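Aspartate carbamoyltransferase (Leishmania major, PDB 7K46) probably catalyses the transfer of a carbamoyl group from carbamoyl phosphate to aspartate, an early step of pyrimidine synthesis. Local coordinates at residues P56-D61 / M132-G137; E94-T99 / E117-Q122. One frame throughout, in Å; residues are numbered along the deposited sequence. Where two conformers were deposited one is given.

Overall arrangement
Both contacts belong to the carbamoyl-phosphate-binding region, and their centres lie about 12 Å apart. Interaction 1 joins the ends of strands 53-58 and 131-133 across the intervening strand 109-113; interaction 2 pairs the N-terminal parts of helices 96-104 and 117-126, which pack on the same sheet. Along the chain, interaction 2 is nested within the loop that interaction 1 closes. They touch directly: Phe59 CZ lies 3.7 Å from Leu96 CD1, Leu57 CD2 lies 3.8 Å from Thr99 CG2, and Asn133 ND2 lies 3.7 Å from Leu120 CD2. Segment 94-99 also reaches another subunit, consistent with the shared, interfacial active sites of aspartate carbamoyltransferases.

Interaction 1. Residues P56-D61 / M132-G137; sequences PLFFED and MNAGNG
The Phe58 ring meets Ala134 through its far end: CZ comes within 3.7 Å of the methyl CB, which approaches obliquely. Around the same ring side chain pack Leu66 of helix 63-74 together with Val111 and Arg113 of the strand between the two segments. CG of Phe58 stands anti to the carbonyl carbon (chi1 -87°), which carries CZ toward Ala134 although the CB itself is not aimed there. The second approach is polar but indirect. Glu60 OE2 and Gly135 O, both acceptors, are 4.3 Å apart; Arg113 joins the two sides, forming a salt bridge with OE2 and a hydrogen bond to the carbonyl of Ala134. Asn133 OD1 closes an Asx turn by accepting from Gly135 N at 2.9 Å, a nearly straight bond (162°) whose donor stands 54° out of the carbonyl plane. Gly135 takes backbone angles in which a side chain would collide with the carbonyl oxygen before it. Loops at the ends of parallel strands, here 53-58 and 131-133 on either side of 109-113, the first leading into helix 63-74, are characteristic of the C-terminal ends of the strands in alpha/beta folds, here the carbamoyl-phosphate-binding fold of transcarbamoylases.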
ATOM      1  N   PRO A  56       9.732   2.027   1.902  1.00 14.77           N
ATOM      2  CA  PRO A  56       9.778   3.390   2.441  1.00 16.08           C
ATOM      3  C   PRO A  56       9.402   3.403   3.911  1.00 16.44           C
ATOM      4  O   PRO A  56       8.504   2.678   4.355  1.00 19.15           O
ATOM      5  CB  PRO A  56       8.730   4.143   1.601  1.00 15.15           C
ATOM      6  CG  PRO A  56       8.242   3.130   0.547  1.00 19.70           C
ATOM      7  CD  PRO A  56       8.497   1.784   1.144  1.00 19.18           C
ATOM      8  N   LEU A  57      10.106   4.240   4.669  1.00 17.30           N
ATOM      9  CA  LEU A  57       9.857   4.417   6.097  1.00 17.54           C
ATOM     10  C   LEU A  57       9.714   5.919   6.308  1.00 23.43           C
ATOM     11  O   LEU A  57      10.716   6.636   6.392  1.00 18.24           O
ATOM     12  CB  LEU A  57      10.984   3.817   6.942  1.00 18.44           C
ATOM     13  CG  LEU A  57      10.710   3.682   8.442  1.00 23.91           C
ATOM     14  CD1 LEU A  57       9.627   2.622   8.704  1.00 22.34           C
ATOM     15  CD2 LEU A  57      11.998   3.358   9.196  1.00 21.07           C
ATOM     16  N   PHE A  58       8.471   6.399   6.360  1.00 20.04           N
ATOM     17  CA  PHE A  58       8.184   7.831   6.352  1.00 22.07           C
ATOM     18  C   PHE A  58       7.587   8.216   7.699  1.00 24.22           C
ATOM     19  O   PHE A  58       6.457   7.832   8.026  1.00 20.76           O
ATOM     20  CB  PHE A  58       7.252   8.198   5.194  1.00 21.69           C
ATOM     21  CG  PHE A  58       7.970   8.480   3.898  1.00 18.27           C
ATOM     22  CD1 PHE A  58       8.884   7.573   3.374  1.00 17.65           C
ATOM     23  CD2 PHE A  58       7.713   9.651   3.189  1.00 20.55           C
ATOM     24  CE1 PHE A  58       9.546   7.834   2.173  1.00 18.41           C
ATOM     25  CE2 PHE A  58       8.372   9.923   1.991  1.00 20.13           C
ATOM     26  CZ  PHE A  58       9.283   9.013   1.478  1.00 17.03           C
ATOM     27  N   PHE A  59       8.364   8.948   8.494  1.00 23.59           N
ATOM     28  CA  PHE A  59       7.912   9.415   9.796  1.00 26.46           C
ATOM     29  C   PHE A  59       7.152  10.729   9.711  1.00 28.50           C
ATOM     30  O   PHE A  59       6.518  11.134  10.692  1.00 29.40           O
ATOM     31  CB  PHE A  59       9.103   9.566  10.748  1.00 26.85           C
ATOM     32  CG  PHE A  59       9.688   8.253  11.193  1.00 27.28           C
ATOM     33  CD1 PHE A  59      10.585   7.571  10.385  1.00 23.19           C
ATOM     34  CD2 PHE A  59       9.338   7.701  12.416  1.00 31.38           C
ATOM     35  CE1 PHE A  59      11.121   6.361  10.784  1.00 24.26           C
ATOM     36  CE2 PHE A  59       9.879   6.488  12.823  1.00 36.08           C
ATOM     37  CZ  PHE A  59      10.772   5.820  12.000  1.00 29.58           C
ATOM     38  N   GLU A  60       7.218  11.406   8.577  1.00 29.66           N
ATOM     39  CA  GLU A  60       6.377  12.555   8.298  1.00 35.82           C
ATOM     40  C   GLU A  60       5.732  12.345   6.936  1.00 32.09           C
ATOM     41  O   GLU A  60       6.295  11.681   6.064  1.00 29.46           O
ATOM     42  CB  GLU A  60       7.182  13.865   8.332  1.00 36.57           C
ATOM     43  CG  GLU A  60       8.477  13.827   7.541  1.00 39.31           C
ATOM     44  CD  GLU A  60       9.202  15.160   7.551  1.00 46.95           C
ATOM     45  OE1 GLU A  60       8.841  16.005   8.403  1.00 50.44           O
ATOM     46  OE2 GLU A  60      10.121  15.361   6.713  1.00 44.10           O
ATOM     47  N   ASP A  61       4.538  12.893   6.770  1.00 36.44           N
ATOM     48  CA  ASP A  61       3.835  12.749   5.505  1.00 37.80           C
ATOM     49  C   ASP A  61       4.512  13.584   4.426  1.00 37.61           C
ATOM     50  O   ASP A  61       4.813  14.761   4.634  1.00 37.08           O
ATOM     51  CB  ASP A  61       2.377  13.175   5.657  1.00 42.23           C
ATOM     52  CG  ASP A  61       1.571  12.203   6.496  1.00 46.26           C
ATOM     53  OD1 ASP A  61       2.113  11.135   6.861  1.00 45.74           O
ATOM     54  OD2 ASP A  61       0.393  12.505   6.781  1.00 51.75           O
ATOM     55  N   MET A 132      18.008   5.660   0.756  1.00 14.86           N
ATOM     56  CA  MET A 132      17.775   6.900   0.027  1.00 17.35           C
ATOM     57  C   MET A 132      17.183   7.916   1.000  1.00 17.76           C
ATOM     58  O   MET A 132      16.095   7.699   1.552  1.00 16.68           O
ATOM     59  CB  MET A 132      16.814   6.683  -1.146  1.00 16.05           C
ATOM     60  CG  MET A 132      17.159   5.550  -2.107  1.00 17.63           C
ATOM     61  SD  MET A 132      18.664   5.812  -3.065  1.00 18.14           S
ATOM     62  CE  MET A 132      19.823   4.821  -2.126  1.00 17.66           C
ATOM     63  N   ASN A 133      17.887   9.015   1.222  1.00 14.92           N
ATOM     64  CA  ASN A 133      17.361  10.065   2.087  1.00 15.15           C
ATOM     65  C   ASN A 133      16.289  10.848   1.322  1.00 18.99           C
ATOM     66  O   ASN A 133      16.581  11.514   0.326  1.00 17.46           O
ATOM     67  CB  ASN A 133      18.501  10.963   2.563  1.00 19.45           C
ATOM     68  CG  ASN A 133      18.002  12.204   3.272  1.00 17.84           C
ATOM     69  OD1 ASN A 133      16.864  12.246   3.750  1.00 18.83           O
ATOM     70  ND2 ASN A 133      18.857  13.222   3.354  1.00 16.61           N
ATOM     71  N   ALA A 134      15.043  10.771   1.786  1.00 16.75           N
ATOM     72  CA  ALA A 134      13.918  11.428   1.131  1.00 17.61           C
ATOM     73  C   ALA A 134      13.648  12.838   1.663  1.00 19.32           C
ATOM     74  O   ALA A 134      12.614  13.429   1.326  1.00 16.99           O
ATOM     75  CB  ALA A 134      12.660  10.564   1.273  1.00 16.26           C
ATOM     76  N   GLY A 135      14.547  13.392   2.475  1.00 18.35           N
ATOM     77  CA  GLY A 135      14.397  14.759   2.951  1.00 18.34           C
ATOM     78  C   GLY A 135      14.428  14.839   4.464  1.00 23.06           C
ATOM     79  O   GLY A 135      13.835  13.987   5.131  1.00 23.11           O
ATOM     80  N   ASN A 136      15.113  15.836   5.034  1.00 21.99           N
ATOM     81  CA  ASN A 136      15.062  16.029   6.480  1.00 24.67           C
ATOM     82  C   ASN A 136      15.110  17.522   6.796  1.00 25.27           C
ATOM     83  O   ASN A 136      15.213  18.372   5.898  1.00 25.09           O
ATOM     84  CB  ASN A 136      16.169  15.231   7.196  1.00 21.76           C
ATOM     85  CG  ASN A 136      17.586  15.645   6.796  1.00 25.54           C
ATOM     86  OD1 ASN A 136      17.857  16.804   6.467  1.00 21.94           O
ATOM     87  ND2 ASN A 136      18.511  14.685   6.861  1.00 24.52           N
ATOM     88  N   GLY A 137      15.003  17.836   8.090  1.00 23.28           N
ATOM     89  CA  GLY A 137      14.949  19.211   8.560  1.00 29.16           C
ATOM     90  C   GLY A 137      16.272  19.947   8.505  1.00 30.10           C
ATOM     91  O   GLY A 137      16.287  21.167   8.702  1.00 30.40           O
TER

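Interaction 2. Residues E94-T99 / E117-Q122; sequences ETLQDT and EEALEQ. With EDO (1,2-ethanediol), chain B.
Leu96 and Gln97 of helix 96-104 pack against Ala119 and Gln122 of helix 117-126, joining the N-terminal parts of two helices linked through strand 109-113 in the alpha/beta carbamoyl-phosphate-binding fold. Leu96 supplies the apolar part. With CG anti to the backbone N (chi1 171°), the branch end is carried across to the second helix, where CD2 does the touching: it sits 3.7 Å from Ala119 CB and 3.4 Å from the carbonyl oxygen of Ala119. Leu57 of strand 53-58 and Phe59 just after it pack against the Leu96 side chain.

The glutamines differ in shape. Gln97 bends at its second torsion (chi2 90°), bringing its amide back toward the other helix, so that NE2 lies 3.6 Å from Gln122 CB. Gln122 instead runs extended beyond CG. Although the two amide planes are turned only 15° from each other, no hydrogen bond links them; the Gln97 amide nitrogen rests against the aliphatic part of its neighbour.

Within segment 94-99, Thr95 is the N-cap, its OG1 accepting from Asp98 N at 3.0 Å. Thr99 OG1 donates to Glu94 OE2 at 2.7 Å, a bond that ties the residues before the helix to its first turn. The other carboxylate oxygen of Glu94 forms a salt bridge with Arg64 of a neighbouring subunit, and Asp98 makes one with Arg291 of that same subunit, so this helix start also belongs to the trimer interface.

At the far end of Gln122, OE1 lies 3.7 Å from Leu96 CD2 and receives a hydrogen bond from a 1,2-ethanediol, probably left from crystallisation, with O2 of the diol 3.0 Å from Gln122 OE1.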
ATOM      1  N   GLU A  94       9.850   0.619  19.512  1.00 43.76           N
ATOM      2  CA  GLU A  94      11.210   0.111  19.430  1.00 35.70           C
ATOM      3  C   GLU A  94      12.137   1.180  18.847  1.00 28.27           C
ATOM      4  O   GLU A  94      11.696   2.173  18.261  1.00 27.95           O
ATOM      5  CB  GLU A  94      11.261  -1.172  18.593  1.00 33.64           C
ATOM      6  CG  GLU A  94      10.706  -1.026  17.201  1.00 32.52           C
ATOM      7  CD  GLU A  94      11.013  -2.218  16.294  1.00 34.18           C
ATOM      8  OE1 GLU A  94      11.300  -3.327  16.807  1.00 23.40           O
ATOM      9  OE2 GLU A  94      10.974  -2.033  15.052  1.00 34.95           O
ATOM     10  N   THR A  95      13.440   0.973  19.021  1.00 26.72           N
ATOM     11  CA  THR A  95      14.413   1.918  18.478  1.00 25.97           C
ATOM     12  C   THR A  95      14.313   1.997  16.958  1.00 26.03           C
ATOM     13  O   THR A  95      13.904   1.045  16.282  1.00 23.54           O
ATOM     14  CB  THR A  95      15.835   1.513  18.868  1.00 25.21           C
ATOM     15  OG1 THR A  95      16.137   0.242  18.279  1.00 22.02           O
ATOM     16  CG2 THR A  95      15.970   1.429  20.373  1.00 25.71           C
ATOM     17  N   LEU A  96      14.690   3.159  16.412  1.00 19.18           N
ATOM     18  CA  LEU A  96      14.758   3.294  14.959  1.00 20.09           C
ATOM     19  C   LEU A  96      15.733   2.286  14.369  1.00 20.19           C
ATOM     20  O   LEU A  96      15.482   1.721  13.296  1.00 19.12           O
ATOM     21  CB  LEU A  96      15.169   4.720  14.579  1.00 23.64           C
ATOM     22  CG  LEU A  96      15.502   4.949  13.094  1.00 24.83           C
ATOM     23  CD1 LEU A  96      14.291   4.693  12.215  1.00 27.84           C
ATOM     24  CD2 LEU A  96      16.052   6.353  12.870  1.00 27.35           C
ATOM     25  N   GLN A  97      16.842   2.030  15.073  1.00 17.84           N
ATOM     26  CA  GLN A  97      17.811   1.042  14.614  1.00 19.42           C
ATOM     27  C   GLN A  97      17.165  -0.325  14.431  1.00 18.70           C
ATOM     28  O   GLN A  97      17.374  -0.985  13.407  1.00 18.30           O
ATOM     29  CB  GLN A  97      18.982   0.948  15.597  1.00 20.75           C
ATOM     30  CG  GLN A  97      19.907   2.174  15.596  1.00 28.16           C
ATOM     31  CD  GLN A  97      19.477   3.255  16.583  1.00 35.40           C
ATOM     32  OE1 GLN A  97      18.300   3.356  16.955  1.00 27.16           O
ATOM     33  NE2 GLN A  97      20.437   4.073  17.012  1.00 31.27           N
ATOM     34  N   ASP A  98      16.379  -0.773  15.419  1.00 17.72           N
ATOM     35  CA  ASP A  98      15.737  -2.081  15.289  1.00 17.53           C
ATOM     36  C   ASP A  98      14.751  -2.102  14.135  1.00 19.03           C
ATOM     37  O   ASP A  98      14.591  -3.133  13.468  1.00 20.48           O
ATOM     38  CB  ASP A  98      15.031  -2.472  16.588  1.00 19.87           C
ATOM     39  CG  ASP A  98      15.995  -2.984  17.644  1.00 22.91           C
ATOM     40  OD1 ASP A  98      17.211  -3.087  17.347  1.00 24.83           O
ATOM     41  OD2 ASP A  98      15.540  -3.277  18.770  1.00 21.11           O
ATOM     42  N   THR A  99      14.075  -0.977  13.881  1.00 18.87           N
ATOM     43  CA  THR A  99      13.162  -0.922  12.746  1.00 19.48           C
ATOM     44  C   THR A  99      13.918  -1.059  11.431  1.00 18.97           C
ATOM     45  O   THR A  99      13.477  -1.785  10.529  1.00 17.00           O
ATOM     46  CB  THR A  99      12.359   0.376  12.781  1.00 19.15           C
ATOM     47  OG1 THR A  99      11.584   0.411  13.988  1.00 18.39           O
ATOM     48  CG2 THR A  99      11.424   0.456  11.570  1.00 21.74           C
ATOM     49  N   GLU A 117      18.069  14.998  11.355  1.00 26.51           N
ATOM     50  CA  GLU A 117      19.263  14.474  10.695  1.00 26.41           C
ATOM     51  C   GLU A 117      19.869  13.317  11.487  1.00 28.73           C
ATOM     52  O   GLU A 117      20.461  12.403  10.894  1.00 25.53           O
ATOM     53  CB  GLU A 117      20.288  15.596  10.479  1.00 31.27           C
ATOM     54  CG  GLU A 117      20.801  16.225  11.754  1.00 32.55           C
ATOM     55  CD  GLU A 117      21.599  17.504  11.515  1.00 46.26           C
ATOM     56  OE1 GLU A 117      22.247  17.639  10.453  1.00 36.50           O
ATOM     57  OE2 GLU A 117      21.569  18.380  12.403  1.00 45.94           O
ATOM     58  N   GLU A 118      19.691  13.318  12.817  1.00 27.70           N
ATOM     59  CA  GLU A 118      20.145  12.209  13.657  1.00 27.91           C
ATOM     60  C   GLU A 118      19.551  10.878  13.212  1.00 27.45           C
ATOM     61  O   GLU A 118      20.202   9.829  13.321  1.00 27.11           O
ATOM     62  CB  GLU A 118      19.771  12.467  15.118  1.00 32.66           C
ATOM     63  CG  GLU A 118      20.495  13.630  15.768  1.00 41.99           C
ATOM     64  CD  GLU A 118      19.873  14.984  15.464  1.00 43.89           C
ATOM     65  OE1 GLU A 118      18.975  15.069  14.598  1.00 35.27           O
ATOM     66  OE2 GLU A 118      20.293  15.973  16.105  1.00 53.80           O
ATOM     67  N   ALA A 119      18.305  10.891  12.734  1.00 24.27           N
ATOM     68  CA  ALA A 119      17.664   9.641  12.331  1.00 25.18           C
ATOM     69  C   ALA A 119      18.399   8.987  11.168  1.00 22.31           C
ATOM     70  O   ALA A 119      18.583   7.761  11.147  1.00 21.13           O
ATOM     71  CB  ALA A 119      16.207   9.895  11.961  1.00 27.65           C
ATOM     72  N   LEU A 120      18.822   9.783  10.181  1.00 21.31           N
ATOM     73  CA  LEU A 120      19.558   9.211   9.059  1.00 21.25           C
ATOM     74  C   LEU A 120      20.888   8.629   9.528  1.00 21.38           C
ATOM     75  O   LEU A 120      21.304   7.565   9.047  1.00 21.53           O
ATOM     76  CB  LEU A 120      19.773  10.267   7.973  1.00 19.50           C
ATOM     77  CG  LEU A 120      20.449   9.818   6.679  1.00 24.01           C
ATOM     78  CD1 LEU A 120      19.666   8.693   5.987  1.00 21.09           C
ATOM     79  CD2 LEU A 120      20.611  11.012   5.736  1.00 21.93           C
ATOM     80  N   GLU A 121      21.570   9.329  10.449  1.00 24.07           N
ATOM     81  CA  GLU A 121      22.804   8.818  11.051  0.51 25.84           C
ATOM     82  C   GLU A 121      22.568   7.452  11.680  1.00 26.13           C
ATOM     83  O   GLU A 121      23.274   6.474  11.396  1.00 26.04           O
ATOM     84  CB  GLU A 121      23.320   9.775  12.137  0.51 32.62           C
ATOM     85  CG  GLU A 121      23.542  11.233  11.768  0.51 36.01           C
ATOM     86  CD  GLU A 121      23.772  12.109  13.006  0.51 35.66           C
ATOM     87  OE1 GLU A 121      23.974  11.551  14.109  0.51 38.69           O
ATOM     88  OE2 GLU A 121      23.736  13.351  12.884  0.51 35.67           O
ATOM     89  N   GLN A 122      21.570   7.385  12.563  1.00 24.54           N
ATOM     90  CA  GLN A 122      21.263   6.149  13.271  1.00 24.54           C
ATOM     91  C   GLN A 122      20.916   5.029  12.306  1.00 23.52           C
ATOM     92  O   GLN A 122      21.329   3.878  12.503  1.00 21.83           O
ATOM     93  CB  GLN A 122      20.112   6.394  14.237  1.00 24.37           C
ATOM     94  CG  GLN A 122      20.453   7.356  15.356  1.00 31.32           C
ATOM     95  CD  GLN A 122      19.221   7.826  16.090  1.00 35.16           C
ATOM     96  OE1 GLN A 122      18.099   7.467  15.731  1.00 38.31           O
ATOM     97  NE2 GLN A 122      19.417   8.642  17.119  1.00 36.40           N
TER
HETATM   98  C1  EDO B 400      15.837  11.095  16.676  1.00 43.86           C
HETATM   99  O1  EDO B 400      14.422  11.305  16.807  1.00 59.57           O
HETATM  100  C2  EDO B 400      16.095   9.936  15.721  1.00 41.22           C
HETATM  101  O2  EDO B 400      15.418   8.749  16.166  1.00 48.17           O